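Local coordinates for putative hydroxymethylglutaryl-CoA synthase (Streptococcus mutans, PDB 3SQZ), which binds coenzyme A in a thiolase fold and probably condenses acetyl-CoA with acetoacetyl-CoA to form hydroxymethylglutaryl-CoA, at residues S47-R60 with R372-I384. Residues are numbered along the deposited sequence; the frame is centred on the assembly and turned at random.
Sequences SQYVLNMKDLAEAR and RRTPLSVENYEKI
Val50 hands its N-H to the carbonyl of Thr374 and takes the N-H of Leu376 on its own O; Val50 N to Thr374 O and Leu376 N to Val50 O are both 2.9 Å. Together with Thr374 N to Gln48 O, these bonds make a short parallel ladder, Tyr49 beside Thr374 and Val50 beside Pro375, a compact instance of how distant chain parts are joined edge to edge. On one face of the ladder CB of Tyr49 meets CD1 of Leu376 at 3.7 Å. On the other, CG2 of Val50 lies over one face of the Arg373 guanidinium, offset toward its rim, the two side chains crossing at about a right angle. The Arg373 chain is bent at chi3 (-60°), bringing the guanidinium back across the valine; Ser77 OG and Gln307 O bind NH1, and Leu370 O binds NE.

Near the end of strand 49-52, CD2 of Leu51 sits almost centrally over the Tyr381 ring, 3.8 Å from the centroid, a CH-pi contact. Val378 is a knob in a hole formed by Asp55, Leu56, Ala59 and Arg60, and its CG2 is 3.7 Å from CB of Ala59. At the outer edge Arg60 NH2 reaches Glu382 OE2 at 2.8 Å in a salt bridge that uses the anti lone pair; the two planes are nearly coplanar, and a water links NH1 to the same oxygen. Glu184 pairs through OE2 with Arg60 NE and is hydrogen-bonded through OE1 to Tyr381 OH, one carboxylate bridging guanidinium and phenol. Another water joins Asn52 N, Asp55 OD2 and Leu376 O where the strands give way to helices.

Helices 53-60 and 378-384 cross nearly perpendicularly, at -95°, their axes 10.8 Å apart. Strand 49-52 is the middle of a three-stranded sheet between 75-78 and 374-375, while helix 64-71 packs against helix 53-60 through Phe67.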
loop_
_atom_site.group_PDB
_atom_site.type_symbol
_atom_site.label_atom_id
_atom_site.label_comp_id
_atom_site.label_asym_id
_atom_site.label_seq_id
_atom_site.Cartn_x
_atom_site.Cartn_y
_atom_site.Cartn_z
ATOM N N SER A 47 9.476 7.210 -0.960
ATOM C CA SER A 47 10.209 8.375 -1.417
ATOM C C SER A 47 11.460 8.588 -0.561
ATOM O O SER A 47 11.710 7.858 0.411
ATOM C CB SER A 47 9.305 9.601 -1.378
ATOM O OG SER A 47 8.731 9.724 -0.097
ATOM N N GLN A 48 12.253 9.589 -0.929
ATOM C CA GLN A 48 13.569 9.783 -0.329
ATOM C C GLN A 48 13.593 10.836 0.779
ATOM O O GLN A 48 14.660 11.158 1.293
ATOM C CB GLN A 48 14.587 10.151 -1.412
ATOM C CG GLN A 48 14.642 9.175 -2.575
ATOM C CD GLN A 48 14.989 7.757 -2.163
ATOM O OE1 GLN A 48 14.344 6.792 -2.596
ATOM N NE2 GLN A 48 16.018 7.616 -1.351
ATOM N N TYR A 49 12.424 11.354 1.139
ATOM C CA TYR A 49 12.298 12.421 2.134
ATOM C C TYR A 49 11.313 12.006 3.220
ATOM O O TYR A 49 10.404 11.206 2.979
ATOM C CB TYR A 49 11.781 13.706 1.488
ATOM C CG TYR A 49 12.651 14.264 0.396
ATOM C CD1 TYR A 49 13.707 15.124 0.681
ATOM C CD2 TYR A 49 12.404 13.940 -0.929
ATOM C CE1 TYR A 49 14.490 15.647 -0.327
ATOM C CE2 TYR A 49 13.184 14.456 -1.946
ATOM C CZ TYR A 49 14.224 15.309 -1.642
ATOM O OH TYR A 49 14.989 15.818 -2.675
ATOM N N VAL A 50 11.473 12.588 4.403
ATOM C CA VAL A 50 10.606 12.278 5.525
ATOM C C VAL A 50 10.235 13.553 6.271
ATOM O O VAL A 50 11.054 14.463 6.416
ATOM C CB VAL A 50 11.276 11.245 6.482
ATOM C CG1 VAL A 50 12.622 11.753 7.026
ATOM C CG2 VAL A 50 10.340 10.849 7.609
ATOM N N LEU A 51 8.981 13.614 6.710
ATOM C CA LEU A 51 8.498 14.655 7.602
ATOM C C LEU A 51 8.278 14.015 8.966
ATOM O O LEU A 51 7.458 13.107 9.118
ATOM C CB LEU A 51 7.191 15.251 7.078
ATOM C CG LEU A 51 6.526 16.278 7.991
ATOM C CD1 LEU A 51 7.388 17.531 8.162
ATOM C CD2 LEU A 51 5.157 16.646 7.439
ATOM N N ASN A 52 9.028 14.477 9.957
ATOM C CA ASN A 52 8.876 13.951 11.302
ATOM C C ASN A 52 7.657 14.593 11.969
ATOM O O ASN A 52 7.463 15.808 11.889
ATOM C CB ASN A 52 10.174 14.137 12.092
ATOM C CG ASN A 52 11.273 13.190 11.617
ATOM O OD1 ASN A 52 10.999 12.058 11.210
ATOM N ND2 ASN A 52 12.516 13.652 11.656
ATOM N N MET A 53 6.825 13.777 12.609
ATOM C CA MET A 53 5.567 14.272 13.156
ATOM C C MET A 53 5.765 15.338 14.230
ATOM O O MET A 53 4.961 16.259 14.354
ATOM C CB MET A 53 4.710 13.128 13.683
ATOM C CG MET A 53 4.209 12.203 12.574
ATOM S SD MET A 53 3.214 13.029 11.305
ATOM C CE MET A 53 1.586 12.902 12.024
ATOM N N LYS A 54 6.840 15.238 15.000
ATOM C CA LYS A 54 7.088 16.256 16.011
ATOM C C LYS A 54 7.319 17.624 15.370
ATOM O O LYS A 54 6.957 18.653 15.949
ATOM C CB LYS A 54 8.266 15.865 16.895
ATOM C CG LYS A 54 9.583 15.806 16.164
ATOM C CD LYS A 54 10.673 15.241 17.045
ATOM C CE LYS A 54 11.996 15.273 16.321
ATOM N NZ LYS A 54 13.067 14.637 17.125
ATOM N N ASP A 55 7.930 17.643 14.186
ATOM C CA ASP A 55 8.136 18.898 13.469
ATOM C C ASP A 55 6.809 19.475 12.971
ATOM O O ASP A 55 6.580 20.685 13.051
ATOM C CB ASP A 55 9.109 18.727 12.298
ATOM C CG ASP A 55 10.547 18.507 12.744
ATOM O OD1 ASP A 55 10.882 18.821 13.909
ATOM O OD2 ASP A 55 11.365 18.046 11.921
ATOM N N LEU A 56 5.943 18.615 12.435
ATOM C CA LEU A 56 4.625 19.051 11.996
ATOM C C LEU A 56 3.837 19.594 13.189
ATOM O O LEU A 56 3.200 20.644 13.100
ATOM C CB LEU A 56 3.876 17.899 11.328
ATOM C CG LEU A 56 2.481 18.245 10.799
ATOM C CD1 LEU A 56 2.537 19.303 9.694
ATOM C CD2 LEU A 56 1.768 16.993 10.297
ATOM N N ALA A 57 3.899 18.891 14.317
ATOM C CA ALA A 57 3.185 19.323 15.513
ATOM C C ALA A 57 3.622 20.719 15.934
ATOM O O ALA A 57 2.791 21.580 16.232
ATOM C CB ALA A 57 3.398 18.330 16.647
ATOM N N GLU A 58 4.932 20.941 15.951
ATOM C CA GLU A 58 5.474 22.235 16.343
ATOM C C GLU A 58 4.978 23.342 15.415
ATOM O O GLU A 58 4.567 24.407 15.872
ATOM C CB GLU A 58 7.001 22.203 16.349
ATOM C CG GLU A 58 7.624 23.565 16.594
ATOM C CD GLU A 58 9.134 23.523 16.600
ATOM N N ALA A 59 5.006 23.090 14.110
ATOM C CA ALA A 59 4.596 24.103 13.144
ATOM C C ALA A 59 3.107 24.408 13.245
ATOM O O ALA A 59 2.684 25.546 13.033
ATOM C CB ALA A 59 4.955 23.671 11.733
ATOM N N ARG A 60 2.313 23.394 13.572
ATOM C CA ARG A 60 0.856 23.529 13.559
ATOM C C ARG A 60 0.252 23.859 14.922
ATOM O O ARG A 60 -0.959 24.046 15.034
ATOM C CB ARG A 60 0.203 22.261 13.001
ATOM C CG ARG A 60 0.584 21.943 11.568
ATOM C CD ARG A 60 -0.049 22.899 10.545
ATOM N NE ARG A 60 0.443 22.563 9.215
ATOM C CZ ARG A 60 1.457 23.168 8.607
ATOM N NH1 ARG A 60 2.055 24.203 9.182
ATOM N NH2 ARG A 60 1.867 22.742 7.418
ATOM N N ARG A 372 17.438 6.416 6.173
ATOM C CA ARG A 372 18.221 7.169 5.201
ATOM C C ARG A 372 17.470 8.350 4.601
ATOM O O ARG A 372 18.092 9.234 4.029
ATOM C CB ARG A 372 18.735 6.267 4.079
ATOM C CG ARG A 372 19.569 5.105 4.548
ATOM C CD ARG A 372 19.934 4.209 3.388
ATOM N NE ARG A 372 20.708 3.067 3.847
ATOM C CZ ARG A 372 21.019 2.020 3.093
ATOM N NH1 ARG A 372 20.627 1.965 1.827
ATOM N NH2 ARG A 372 21.727 1.027 3.609
ATOM N N ARG A 373 16.145 8.364 4.695
ATOM C CA ARG A 373 15.382 9.456 4.105
ATOM C C ARG A 373 15.850 10.794 4.667
ATOM O O ARG A 373 16.217 10.910 5.849
ATOM C CB ARG A 373 13.886 9.293 4.386
ATOM C CG ARG A 373 13.221 8.182 3.585
ATOM C CD ARG A 373 11.789 7.923 4.043
ATOM N NE ARG A 373 11.775 7.541 5.450
ATOM C CZ ARG A 373 10.690 7.499 6.217
ATOM N NH1 ARG A 373 9.497 7.776 5.720
ATOM N NH2 ARG A 373 10.804 7.171 7.502
ATOM N N THR A 374 15.829 11.815 3.819
ATOM C CA THR A 374 16.235 13.157 4.205
ATOM C C THR A 374 15.102 13.865 4.928
ATOM O O THR A 374 14.027 14.040 4.360
ATOM C CB THR A 374 16.649 13.937 2.943
ATOM O OG1 THR A 374 17.846 13.355 2.415
ATOM C CG2 THR A 374 16.857 15.429 3.216
ATOM N N PRO A 375 15.338 14.283 6.183
ATOM C CA PRO A 375 14.265 14.984 6.892
ATOM C C PRO A 375 14.042 16.370 6.305
ATOM O O PRO A 375 14.989 17.057 5.948
ATOM C CB PRO A 375 14.782 15.079 8.330
ATOM C CG PRO A 375 15.818 14.000 8.429
ATOM C CD PRO A 375 16.466 13.969 7.075
ATOM N N LEU A 376 12.786 16.774 6.207
ATOM C CA LEU A 376 12.447 18.086 5.692
ATOM C C LEU A 376 11.932 18.986 6.793
ATOM O O LEU A 376 11.197 18.543 7.672
ATOM C CB LEU A 376 11.354 17.974 4.628
ATOM C CG LEU A 376 11.786 17.304 3.329
ATOM C CD1 LEU A 376 10.584 17.055 2.418
ATOM C CD2 LEU A 376 12.843 18.141 2.615
ATOM N N SER A 377 12.301 20.259 6.740
ATOM C CA SER A 377 11.614 21.248 7.551
ATOM C C SER A 377 10.160 21.297 7.086
ATOM O O SER A 377 9.832 20.921 5.956
ATOM C CB SER A 377 12.247 22.620 7.363
ATOM O OG SER A 377 12.042 23.073 6.031
ATOM N N VAL A 378 9.271 21.776 7.940
ATOM C CA VAL A 378 7.890 21.936 7.516
ATOM C C VAL A 378 7.825 22.889 6.318
ATOM O O VAL A 378 7.086 22.649 5.364
ATOM C CB VAL A 378 6.979 22.373 8.680
ATOM C CG1 VAL A 378 5.580 22.707 8.184
ATOM C CG2 VAL A 378 6.952 21.275 9.745
ATOM N N GLU A 379 8.608 23.960 6.352
ATOM C CA GLU A 379 8.651 24.901 5.233
ATOM C C GLU A 379 9.015 24.227 3.912
ATOM O O GLU A 379 8.365 24.453 2.884
ATOM C CB GLU A 379 9.643 26.027 5.522
ATOM C CG GLU A 379 9.183 26.985 6.592
ATOM N N ASN A 380 10.054 23.405 3.927
ATOM C CA ASN A 380 10.463 22.716 2.707
ATOM C C ASN A 380 9.512 21.608 2.296
ATOM O O ASN A 380 9.297 21.389 1.099
ATOM C CB ASN A 380 11.895 22.200 2.814
ATOM C CG ASN A 380 12.911 23.308 2.669
ATOM O OD1 ASN A 380 12.675 24.281 1.950
ATOM N ND2 ASN A 380 14.041 23.174 3.347
ATOM N N TYR A 381 8.923 20.921 3.274
ATOM C CA TYR A 381 7.896 19.931 2.968
ATOM C C TYR A 381 6.709 20.589 2.258
ATOM O O TYR A 381 6.184 20.051 1.283
ATOM C CB TYR A 381 7.455 19.175 4.237
ATOM C CG TYR A 381 5.954 19.030 4.375
ATOM C CD1 TYR A 381 5.259 18.062 3.658
ATOM C CD2 TYR A 381 5.232 19.877 5.204
ATOM C CE1 TYR A 381 3.882 17.951 3.767
ATOM C CE2 TYR A 381 3.862 19.772 5.318
ATOM C CZ TYR A 381 3.190 18.804 4.601
ATOM O OH TYR A 381 1.822 18.699 4.697
ATOM N N GLU A 382 6.302 21.765 2.723
ATOM C CA GLU A 382 5.175 22.458 2.102
ATOM C C GLU A 382 5.468 22.789 0.648
ATOM O O GLU A 382 4.618 22.625 -0.232
ATOM C CB GLU A 382 4.834 23.734 2.867
ATOM C CG GLU A 382 4.174 23.479 4.200
ATOM C CD GLU A 382 3.973 24.739 5.008
ATOM O OE1 GLU A 382 4.514 25.795 4.626
ATOM O OE2 GLU A 382 3.278 24.671 6.033
ATOM N N LYS A 383 6.679 23.255 0.390
ATOM C CA LYS A 383 7.065 23.638 -0.957
ATOM C C LYS A 383 7.194 22.422 -1.868
ATOM O O LYS A 383 6.743 22.444 -3.013
ATOM C CB LYS A 383 8.379 24.420 -0.930
ATOM C CG LYS A 383 8.246 25.821 -0.358
ATOM N N ILE A 384 7.817 21.367 -1.360
ATOM C CA ILE A 384 8.104 20.201 -2.178
ATOM C C ILE A 384 6.863 19.334 -2.408
ATOM O O ILE A 384 6.567 18.937 -3.537
ATOM C CB ILE A 384 9.251 19.382 -1.551
ATOM C CG1 ILE A 384 10.564 20.165 -1.666
ATOM C CG2 ILE A 384 9.379 18.025 -2.211
ATOM C CD1 ILE A 384 11.717 19.571 -0.880
HETATM O O HOH W 1 17.881 10.943 1.354
HETATM O O HOH W 2 10.846 16.630 9.611
HETATM O O HOH W 3 4.167 26.118 8.701
#